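Sensor protein dcuS (Escherichia coli, PDB 3BY8) senses C4-dicarboxylates such as fumarate and malate through its periplasmic domain and, as a membrane histidine kinase, activates the response regulator DcuR by phosphorylation. Local coordinates at residues D55-V60 with G101-A106; V60-Q65 with I121-I126; G83-K88 with R108-I113. All blocks are in the same frame, centred on the assembly; numbering follows the deposited sequence.

Interaction 1 of 3, residues D55-V60 with G101-A106; sequences DLLFIV and GFLAQA. With LMR ((2S)-2-hydroxybutanedioic acid), chain B.
Phe58 CG stands between its own backbone N and carbonyl carbon (chi1 72°), which turns a ring face to the malate while CB meets Leu103; Leu103, with CG anti to the carbonyl carbon (chi1 -56°), extends CD1 back toward it. The two side chains pass each other at a slant, and Leu103 CD1 comes to 3.6 Å from Phe58 CB, the root of the aromatic side chain. Leu57 works on the loop with a single branch: its CD2 lies 3.8 Å from Ala106 CB and also touches Leu103 CB and the carbonyl oxygen of Ala104. No hydrogen bond joins 55-60 to 101-106; the bound malate completes the link. Its methylene C3 sits over the centre of one face of the Phe58 ring, 3.7 Å above the plane. Beyond C3, one carboxylate is held by consecutive backbone amides of the loop: Phe102 N gives a nearly straight bond to O4A of the ligand (2.8 Å, 165°), and Leu103 N and Gly101 N both donate to O4B, at 2.9 and 3.1 Å. Gly101 has to lack a side chain, since a CB there would collide with the malate hydroxyl O2. Cut back to an alanine, Phe58 would probably leave the ligand methylene without its aromatic face and Leu103 CD1 with less to pack on. Arg68, His71, Arg108 and the carbonyl of Lys82 also bond the ligand. The chemistry thus sets an aromatic face at the C3 methylene and three main-chain N-H groups at one carboxylate.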
loop_
_atom_site.group_PDB
_atom_site.type_symbol
_atom_site.label_atom_id
_atom_site.label_comp_id
_atom_site.label_asym_id
_atom_site.label_seq_id
_atom_site.Cartn_x
_atom_site.Cartn_y
_atom_site.Cartn_z
ATOM N N ASP A 55 -8.544 9.729 -0.468
ATOM C CA ASP A 55 -9.638 9.077 0.257
ATOM C C ASP A 55 -9.423 7.576 0.376
ATOM O O ASP A 55 -10.252 6.760 -0.052
ATOM C CB ASP A 55 -10.981 9.372 -0.429
ATOM C CG ASP A 55 -12.153 9.328 0.546
ATOM O OD1 ASP A 55 -13.307 9.536 0.111
ATOM O OD2 ASP A 55 -11.919 9.086 1.755
ATOM N N LEU A 56 -8.303 7.225 0.997
ATOM C CA LEU A 56 -7.933 5.835 1.159
ATOM C C LEU A 56 -7.853 5.423 2.631
ATOM O O LEU A 56 -7.619 6.231 3.530
ATOM C CB LEU A 56 -6.582 5.598 0.463
ATOM C CG LEU A 56 -6.560 5.960 -1.030
ATOM C CD1 LEU A 56 -5.108 6.046 -1.514
ATOM C CD2 LEU A 56 -7.346 4.931 -1.847
ATOM N N LEU A 57 -8.026 4.129 2.877
ATOM C CA LEU A 57 -7.970 3.599 4.227
ATOM C C LEU A 57 -6.550 3.451 4.756
ATOM O O LEU A 57 -6.274 3.675 5.915
ATOM C CB LEU A 57 -8.669 2.225 4.272
ATOM C CG LEU A 57 -8.652 1.516 5.633
ATOM C CD1 LEU A 57 -9.626 2.211 6.611
ATOM C CD2 LEU A 57 -9.077 0.051 5.466
ATOM N N PHE A 58 -5.645 2.993 3.901
ATOM C CA PHE A 58 -4.273 2.840 4.334
ATOM C C PHE A 58 -3.306 2.793 3.157
ATOM O O PHE A 58 -3.673 2.423 2.065
ATOM C CB PHE A 58 -4.090 1.535 5.136
ATOM C CG PHE A 58 -4.160 0.254 4.306
ATOM C CD1 PHE A 58 -3.058 -0.200 3.568
ATOM C CD2 PHE A 58 -5.315 -0.540 4.332
ATOM C CE1 PHE A 58 -3.111 -1.428 2.876
ATOM C CE2 PHE A 58 -5.368 -1.778 3.639
ATOM C CZ PHE A 58 -4.264 -2.221 2.914
ATOM N N ILE A 59 -2.080 3.235 3.424
ATOM C CA ILE A 59 -0.992 3.146 2.448
ATOM C C ILE A 59 0.175 2.563 3.234
ATOM O O ILE A 59 0.776 3.222 4.088
ATOM C CB ILE A 59 -0.596 4.514 1.851
ATOM C CG1 ILE A 59 -1.750 5.077 1.018
ATOM C CG2 ILE A 59 0.661 4.313 0.986
ATOM C CD1 ILE A 59 -1.388 6.388 0.290
ATOM N N VAL A 60 0.463 1.285 2.980
ATOM C CA VAL A 60 1.504 0.563 3.669
ATOM C C VAL A 60 2.632 0.129 2.717
ATOM O O VAL A 60 2.429 -0.677 1.825
ATOM C CB VAL A 60 0.888 -0.696 4.336
ATOM C CG1 VAL A 60 1.972 -1.650 4.851
ATOM C CG2 VAL A 60 -0.017 -0.249 5.478
ATOM N N GLY A 101 -6.242 -6.638 7.665
ATOM C CA GLY A 101 -5.117 -6.864 8.544
ATOM C C GLY A 101 -5.636 -6.460 9.917
ATOM O O GLY A 101 -6.426 -7.197 10.518
ATOM N N PHE A 102 -5.243 -5.282 10.397
ATOM C CA PHE A 102 -5.729 -4.763 11.677
ATOM C C PHE A 102 -6.785 -3.671 11.520
ATOM O O PHE A 102 -7.473 -3.319 12.492
ATOM C CB PHE A 102 -4.553 -4.251 12.503
ATOM C CG PHE A 102 -3.642 -5.336 12.917
ATOM C CD1 PHE A 102 -3.995 -6.175 13.973
ATOM C CD2 PHE A 102 -2.487 -5.617 12.198
ATOM C CE1 PHE A 102 -3.219 -7.280 14.301
ATOM C CE2 PHE A 102 -1.697 -6.724 12.518
ATOM C CZ PHE A 102 -2.067 -7.558 13.574
ATOM N N LEU A 103 -6.911 -3.126 10.314
ATOM C CA LEU A 103 -7.887 -2.080 10.046
ATOM C C LEU A 103 -9.183 -2.703 9.555
ATOM O O LEU A 103 -9.326 -3.934 9.599
ATOM C CB LEU A 103 -7.319 -1.108 9.004
ATOM C CG LEU A 103 -5.973 -0.493 9.418
ATOM C CD1 LEU A 103 -5.435 0.376 8.283
ATOM C CD2 LEU A 103 -6.138 0.344 10.696
ATOM N N ALA A 104 -10.122 -1.892 9.079
ATOM C CA ALA A 104 -11.384 -2.420 8.588
ATOM C C ALA A 104 -11.162 -3.260 7.327
ATOM O O ALA A 104 -10.117 -3.176 6.656
ATOM C CB ALA A 104 -12.334 -1.280 8.267
ATOM N N GLN A 105 -12.153 -4.088 7.014
ATOM C CA GLN A 105 -12.174 -4.910 5.811
ATOM C C GLN A 105 -12.081 -3.945 4.640
ATOM O O GLN A 105 -12.730 -2.872 4.625
ATOM C CB GLN A 105 -13.461 -5.699 5.769
ATOM C CG GLN A 105 -13.498 -6.751 6.849
ATOM C CD GLN A 105 -14.756 -7.564 6.781
ATOM O OE1 GLN A 105 -14.888 -8.610 7.430
ATOM N NE2 GLN A 105 -15.704 -7.084 5.986
ATOM N N ALA A 106 -11.295 -4.343 3.649
ATOM C CA ALA A 106 -10.989 -3.461 2.550
ATOM C C ALA A 106 -10.726 -4.095 1.211
ATOM O O ALA A 106 -10.413 -5.278 1.127
ATOM C CB ALA A 106 -9.745 -2.662 2.937
HETATM C C1 LMR B . -1.371 -4.417 7.000
HETATM O O1A LMR B . -0.779 -3.383 7.169
HETATM O O1B LMR B . -1.091 -5.419 7.690
HETATM C C2 LMR B . -2.661 -4.346 6.242
HETATM O O2 LMR B . -3.405 -5.638 6.313
HETATM C C3 LMR B . -3.497 -3.097 6.582
HETATM C C4 LMR B . -4.312 -3.359 7.865
HETATM O O4A LMR B . -3.726 -3.394 8.945
HETATM O O4B LMR B . -5.551 -3.602 7.782
#

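Interaction 2 of 3, residues V60-Q65 with I121-I126; sequences VVTDMQ and IGVVAI
Thr62 and Val123 lie side by side and point the same way from paired antiparallel strands, with Thr62 OG1 3.6 Å from Val123 CB. The hydroxyl stands between the backbone N and the carbonyl carbon of its own residue (chi1 79°), a rotamer that lets OG1 donate to Asp63 O at 2.9 Å. On the same sheet face Val60 sets its CB 4.3 Å from Ala125 CB. The other face carries Val61 and Val124, a non-hydrogen-bonded pair: Val61 has CG1 anti to its backbone N (chi1 171°), which leaves CG2, beside that N, to meet Val124 CG2 in a looser contact of 4.4 Å. Within the Val60-Ala125 and Thr62-Val123 pairs the main chains bond reciprocally, with 2.8 Å from Thr62 N to Val123 O. Past the last pair Met64 folds back, bent at both chi2 and chi3 (each -58°), and brings SD to 3.5 Å from Gly122 N and CG against Ile121 C. Gly122, in a classic beta bulge with Ile121 opposite Ile113, has no room for a CB, which would run into Thr62 O. Asp63 OD1 accepts from Gln65 N in an Asx turn. Helix 8-25 packs on Val124, and Val60 reaches His71 and the bound malate. This is the antiparallel pairing of the outermost strand 58-63 with the inner strand 120-129 in the four-stranded sheet of a periplasmic Cache sensor domain.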
loop_
_atom_site.group_PDB
_atom_site.type_symbol
_atom_site.label_atom_id
_atom_site.label_comp_id
_atom_site.label_asym_id
_atom_site.label_seq_id
_atom_site.Cartn_x
_atom_site.Cartn_y
_atom_site.Cartn_z
ATOM N N VAL A 60 0.463 1.285 2.980
ATOM C CA VAL A 60 1.504 0.563 3.669
ATOM C C VAL A 60 2.632 0.129 2.717
ATOM O O VAL A 60 2.429 -0.677 1.825
ATOM C CB VAL A 60 0.888 -0.696 4.336
ATOM C CG1 VAL A 60 1.972 -1.650 4.851
ATOM C CG2 VAL A 60 -0.017 -0.249 5.478
ATOM N N VAL A 61 3.821 0.688 2.920
ATOM C CA VAL A 61 4.988 0.344 2.120
ATOM C C VAL A 61 5.725 -0.733 2.888
ATOM O O VAL A 61 5.856 -0.618 4.103
ATOM C CB VAL A 61 5.918 1.554 2.006
ATOM C CG1 VAL A 61 7.252 1.162 1.363
ATOM C CG2 VAL A 61 5.239 2.608 1.220
ATOM N N THR A 62 6.159 -1.797 2.217
ATOM C CA THR A 62 6.930 -2.843 2.875
ATOM C C THR A 62 8.213 -3.147 2.107
ATOM O O THR A 62 8.367 -2.756 0.930
ATOM C CB THR A 62 6.184 -4.198 2.979
ATOM O OG1 THR A 62 6.243 -4.900 1.729
ATOM C CG2 THR A 62 4.744 -3.987 3.373
ATOM N N ASP A 63 9.143 -3.820 2.794
ATOM C CA ASP A 63 10.352 -4.301 2.137
ATOM C C ASP A 63 10.046 -5.714 1.584
ATOM O O ASP A 63 8.867 -6.171 1.610
ATOM C CB ASP A 63 11.561 -4.336 3.101
ATOM C CG ASP A 63 11.337 -5.200 4.330
ATOM O OD1 ASP A 63 10.544 -6.179 4.318
ATOM O OD2 ASP A 63 12.036 -4.901 5.324
ATOM N N MET A 64 11.077 -6.428 1.105
ATOM C CA MET A 64 10.874 -7.747 0.511
ATOM C C MET A 64 10.551 -8.894 1.482
ATOM O O MET A 64 10.224 -9.998 1.063
ATOM C CB MET A 64 12.076 -8.103 -0.379
ATOM C CG MET A 64 12.189 -7.162 -1.592
ATOM S SD MET A 64 10.699 -7.136 -2.674
ATOM C CE MET A 64 10.564 -8.915 -3.155
ATOM N N GLN A 65 10.622 -8.604 2.769
ATOM C CA GLN A 65 10.274 -9.593 3.779
ATOM C C GLN A 65 8.894 -9.241 4.351
ATOM O O GLN A 65 8.415 -9.893 5.273
ATOM C CB GLN A 65 11.314 -9.594 4.905
ATOM C CG GLN A 65 12.659 -10.231 4.514
ATOM C CD GLN A 65 13.422 -9.449 3.469
ATOM O OE1 GLN A 65 13.790 -8.294 3.683
ATOM N NE2 GLN A 65 13.670 -10.078 2.327
ATOM N N ILE A 121 12.625 -4.134 -4.518
ATOM C CA ILE A 121 13.046 -3.769 -3.171
ATOM C C ILE A 121 11.899 -3.639 -2.165
ATOM O O ILE A 121 12.137 -3.504 -0.956
ATOM C CB ILE A 121 13.885 -2.460 -3.156
ATOM C CG1 ILE A 121 13.110 -1.308 -3.789
ATOM C CG2 ILE A 121 15.214 -2.706 -3.901
ATOM C CD1 ILE A 121 13.795 0.056 -3.647
ATOM N N GLY A 122 10.660 -3.684 -2.641
ATOM C CA GLY A 122 9.547 -3.585 -1.722
ATOM C C GLY A 122 8.214 -3.669 -2.421
ATOM O O GLY A 122 8.128 -4.097 -3.566
ATOM N N VAL A 123 7.181 -3.278 -1.682
ATOM C CA VAL A 123 5.811 -3.289 -2.152
ATOM C C VAL A 123 5.062 -2.079 -1.599
ATOM O O VAL A 123 5.340 -1.631 -0.495
ATOM C CB VAL A 123 5.090 -4.567 -1.623
ATOM C CG1 VAL A 123 3.600 -4.539 -1.982
ATOM C CG2 VAL A 123 5.747 -5.815 -2.216
ATOM N N VAL A 124 4.166 -1.527 -2.406
ATOM C CA VAL A 124 3.249 -0.494 -1.900
ATOM C C VAL A 124 1.874 -1.184 -1.899
ATOM O O VAL A 124 1.395 -1.673 -2.934
ATOM C CB VAL A 124 3.138 0.767 -2.775
ATOM C CG1 VAL A 124 2.171 1.733 -2.108
ATOM C CG2 VAL A 124 4.497 1.435 -2.952
ATOM N N ALA A 125 1.276 -1.232 -0.702
ATOM C CA ALA A 125 -0.050 -1.812 -0.482
ATOM C C ALA A 125 -1.027 -0.684 -0.114
ATOM O O ALA A 125 -0.720 0.119 0.774
ATOM C CB ALA A 125 0.021 -2.833 0.670
ATOM N N ILE A 126 -2.195 -0.635 -0.759
ATOM C CA ILE A 126 -3.188 0.429 -0.457
ATOM C C ILE A 126 -4.583 -0.179 -0.296
ATOM O O ILE A 126 -4.958 -1.070 -1.050
ATOM C CB ILE A 126 -3.210 1.491 -1.589
ATOM C CG1 ILE A 126 -1.851 2.189 -1.622
ATOM C CG2 ILE A 126 -4.369 2.493 -1.386
ATOM C CD1 ILE A 126 -1.787 3.412 -2.574
HETATM O O HOH W 1 13.964 -5.661 1.099
#

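Interaction 3 of 3, residues G83-K88 with R108-I113. With LMR ((2S)-2-hydroxybutanedioic acid), chain B.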
loop_
_atom_site.group_PDB
_atom_site.type_symbol
_atom_site.label_atom_id
_atom_site.label_comp_id
_atom_site.label_asym_id
_atom_site.label_seq_id
_atom_site.Cartn_x
_atom_site.Cartn_y
_atom_site.Cartn_z
ATOM N N GLY A 83 -1.819 -10.278 5.867
ATOM C CA GLY A 83 -2.653 -10.514 4.706
ATOM C C GLY A 83 -1.890 -11.276 3.644
ATOM O O GLY A 83 -0.806 -10.825 3.215
ATOM N N ASP A 84 -2.433 -12.410 3.196
ATOM C CA ASP A 84 -1.745 -13.190 2.175
ATOM C C ASP A 84 -1.807 -12.555 0.793
ATOM O O ASP A 84 -1.116 -12.985 -0.152
ATOM C CB ASP A 84 -2.306 -14.613 2.127
ATOM C CG ASP A 84 -1.889 -15.426 3.340
ATOM O OD1 ASP A 84 -0.876 -15.061 3.989
ATOM O OD2 ASP A 84 -2.583 -16.429 3.622
ATOM N N ASP A 85 -2.606 -11.494 0.670
ATOM C CA ASP A 85 -2.712 -10.840 -0.616
ATOM C C ASP A 85 -1.473 -10.070 -1.048
ATOM O O ASP A 85 -1.349 -9.734 -2.218
ATOM C CB ASP A 85 -4.006 -9.997 -0.739
ATOM C CG ASP A 85 -4.355 -9.162 0.509
ATOM O OD1 ASP A 85 -3.926 -9.432 1.650
ATOM O OD2 ASP A 85 -5.151 -8.217 0.319
ATOM N N ILE A 86 -0.532 -9.866 -0.129
ATOM C CA ILE A 86 0.722 -9.223 -0.500
ATOM C C ILE A 86 1.677 -10.210 -1.193
ATOM O O ILE A 86 2.609 -9.807 -1.892
ATOM C CB ILE A 86 1.450 -8.646 0.745
ATOM C CG1 ILE A 86 2.592 -7.723 0.301
ATOM C CG2 ILE A 86 1.989 -9.789 1.641
ATOM C CD1 ILE A 86 3.135 -6.834 1.412
ATOM N N LEU A 87 1.440 -11.512 -1.013
ATOM C CA LEU A 87 2.393 -12.478 -1.554
ATOM C C LEU A 87 2.648 -12.389 -3.055
ATOM O O LEU A 87 3.807 -12.440 -3.478
ATOM C CB LEU A 87 2.001 -13.903 -1.131
ATOM C CG LEU A 87 2.022 -14.098 0.381
ATOM C CD1 LEU A 87 1.303 -15.412 0.730
ATOM C CD2 LEU A 87 3.449 -14.076 0.899
ATOM N N LYS A 88 1.606 -12.242 -3.873
ATOM C CA LYS A 88 1.848 -12.116 -5.307
ATOM C C LYS A 88 2.766 -10.910 -5.601
ATOM O O LYS A 88 3.640 -10.972 -6.463
ATOM C CB LYS A 88 0.520 -11.941 -6.060
ATOM C CG LYS A 88 -0.237 -13.237 -6.317
ATOM C CD LYS A 88 -1.526 -12.993 -7.109
ATOM C CE LYS A 88 -1.245 -12.368 -8.463
ATOM N NZ LYS A 88 -2.485 -12.191 -9.293
ATOM N N ARG A 108 -8.165 -4.017 -1.476
ATOM C CA ARG A 108 -6.739 -3.735 -1.386
ATOM C C ARG A 108 -6.002 -4.003 -2.672
ATOM O O ARG A 108 -6.268 -4.961 -3.369
ATOM C CB ARG A 108 -6.185 -4.627 -0.265
ATOM C CG ARG A 108 -6.845 -4.348 1.082
ATOM C CD ARG A 108 -7.078 -5.616 1.944
ATOM N NE ARG A 108 -5.867 -6.401 2.230
ATOM C CZ ARG A 108 -5.178 -6.346 3.358
ATOM N NH1 ARG A 108 -5.521 -5.536 4.356
ATOM N NH2 ARG A 108 -4.160 -7.189 3.527
ATOM N N VAL A 109 -5.051 -3.122 -2.978
ATOM C CA VAL A 109 -4.234 -3.251 -4.168
ATOM C C VAL A 109 -2.755 -3.214 -3.786
ATOM O O VAL A 109 -2.346 -2.629 -2.756
ATOM C CB VAL A 109 -4.548 -2.138 -5.235
ATOM C CG1 VAL A 109 -6.065 -2.156 -5.526
ATOM C CG2 VAL A 109 -4.092 -0.749 -4.779
ATOM N N PHE A 110 -1.958 -3.818 -4.666
ATOM C CA PHE A 110 -0.528 -3.976 -4.375
ATOM C C PHE A 110 0.278 -3.825 -5.635
ATOM O O PHE A 110 -0.105 -4.339 -6.689
ATOM C CB PHE A 110 -0.241 -5.419 -3.851
ATOM C CG PHE A 110 -0.994 -5.781 -2.614
ATOM C CD1 PHE A 110 -2.343 -6.164 -2.689
ATOM C CD2 PHE A 110 -0.370 -5.747 -1.365
ATOM C CE1 PHE A 110 -3.050 -6.505 -1.518
ATOM C CE2 PHE A 110 -1.069 -6.087 -0.217
ATOM C CZ PHE A 110 -2.414 -6.471 -0.289
ATOM N N THR A 111 1.417 -3.145 -5.531
ATOM C CA THR A 111 2.315 -3.026 -6.674
ATOM C C THR A 111 3.773 -3.085 -6.179
ATOM O O THR A 111 4.092 -2.618 -5.088
ATOM C CB THR A 111 2.024 -1.720 -7.496
ATOM O OG1 THR A 111 2.584 -1.854 -8.810
ATOM C CG2 THR A 111 2.634 -0.475 -6.814
ATOM N N PRO A 112 4.679 -3.669 -6.984
ATOM C CA PRO A 112 6.075 -3.754 -6.552
ATOM C C PRO A 112 6.859 -2.453 -6.634
ATOM O O PRO A 112 6.525 -1.577 -7.463
ATOM C CB PRO A 112 6.668 -4.860 -7.450
ATOM C CG PRO A 112 5.798 -4.837 -8.678
ATOM C CD PRO A 112 4.412 -4.438 -8.215
ATOM N N ILE A 113 7.891 -2.326 -5.797
ATOM C CA ILE A 113 8.803 -1.172 -5.778
ATOM C C ILE A 113 10.141 -1.722 -6.311
ATOM O O ILE A 113 10.635 -2.762 -5.814
ATOM C CB ILE A 113 9.035 -0.640 -4.356
ATOM C CG1 ILE A 113 7.698 -0.208 -3.738
ATOM C CG2 ILE A 113 9.995 0.591 -4.400
ATOM C CD1 ILE A 113 7.793 0.241 -2.295
HETATM C C1 LMR B . -1.371 -4.417 7.000
HETATM O O1A LMR B . -0.779 -3.383 7.169
HETATM O O1B LMR B . -1.091 -5.419 7.690
HETATM C C2 LMR B . -2.661 -4.346 6.242
HETATM O O2 LMR B . -3.405 -5.638 6.313
HETATM C C3 LMR B . -3.497 -3.097 6.582
HETATM C C4 LMR B . -4.312 -3.359 7.865
HETATM O O4A LMR B . -3.726 -3.394 8.945
HETATM O O4B LMR B . -5.551 -3.602 7.782
#
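Residues 84-88 follow a helix-like course without its regular bonds and lie across strand 108-113, nearest at Ile86 and Phe110, whose CA atoms are 6.6 Å apart. Arg108 grips Asp85 side-on, each of two nitrogens taking one carboxylate oxygen. Arg108 NE meets Asp85 OD2 on its syn lone pair at 2.7 Å in an almost straight bond (173°), and Arg108 NH2 meets Asp85 OD1 at 2.9 Å, also from the syn side. The guanidinium and carboxylate planes are only 17° apart, so the salt bridge holds both groups nearly flat with one another. Bends at chi2 and chi3 fold the arginine chain so that the rest of this planar edge is presented to the ligand: NH1 donates to the malate hydroxyl O2 at 2.9 Å, and NH2 adds a longer, more bent bond to the same oxygen. Asp85 is therefore a second-shell residue that fixes the rotation of a ligand-binding arginine, and its charge probably partly balances that of Arg108. Gly83 passes beside NH2 where a CB would clash. The Phe110 ring packs on the same segment: Asp85 O lies 3.6 Å from its plane, over its centre, and Ile86 CA makes an off-centre CH-pi contact 4.0 Å from the centroid. The Asp85 carboxylate borders the same ring at a steep 70°, OD2 standing 3.3 Å from Phe110 CE1. Asn99 and Asn95 supply further bonds to Asp85 OD1 and O, and Lys82 O receives one from Arg108 NH2. Strand 106-114, which carries Arg108 and Phe110, runs between strands 95-99 and 120-129, while the side chains of Val109 and Thr111 touch helix 8-25.

How the interactions relate
Interaction 2 is the buried strand pairing of the sheet, made of main-chain bonds with valine, alanine, threonine and methionine side chains beside them. Interaction 3 is also buried, yet it sets a charged pair and an aromatic ring between a loop and a strand. Interaction 1, only partly buried, joins the start of strand 58-63 to a loop by apolar packing, with no direct hydrogen bond between its segments. Val60 belongs to both interactions 1 and 2. Interactions 2 and 3 use the neighbouring strands 120-129 and 106-114, and Ala125 CB adds a contact with Phe110 CE2 (3.5 Å). Interactions 1 and 3 meet at the malate: one offers backbone amides and an aromatic face, the other an oriented guanidinium.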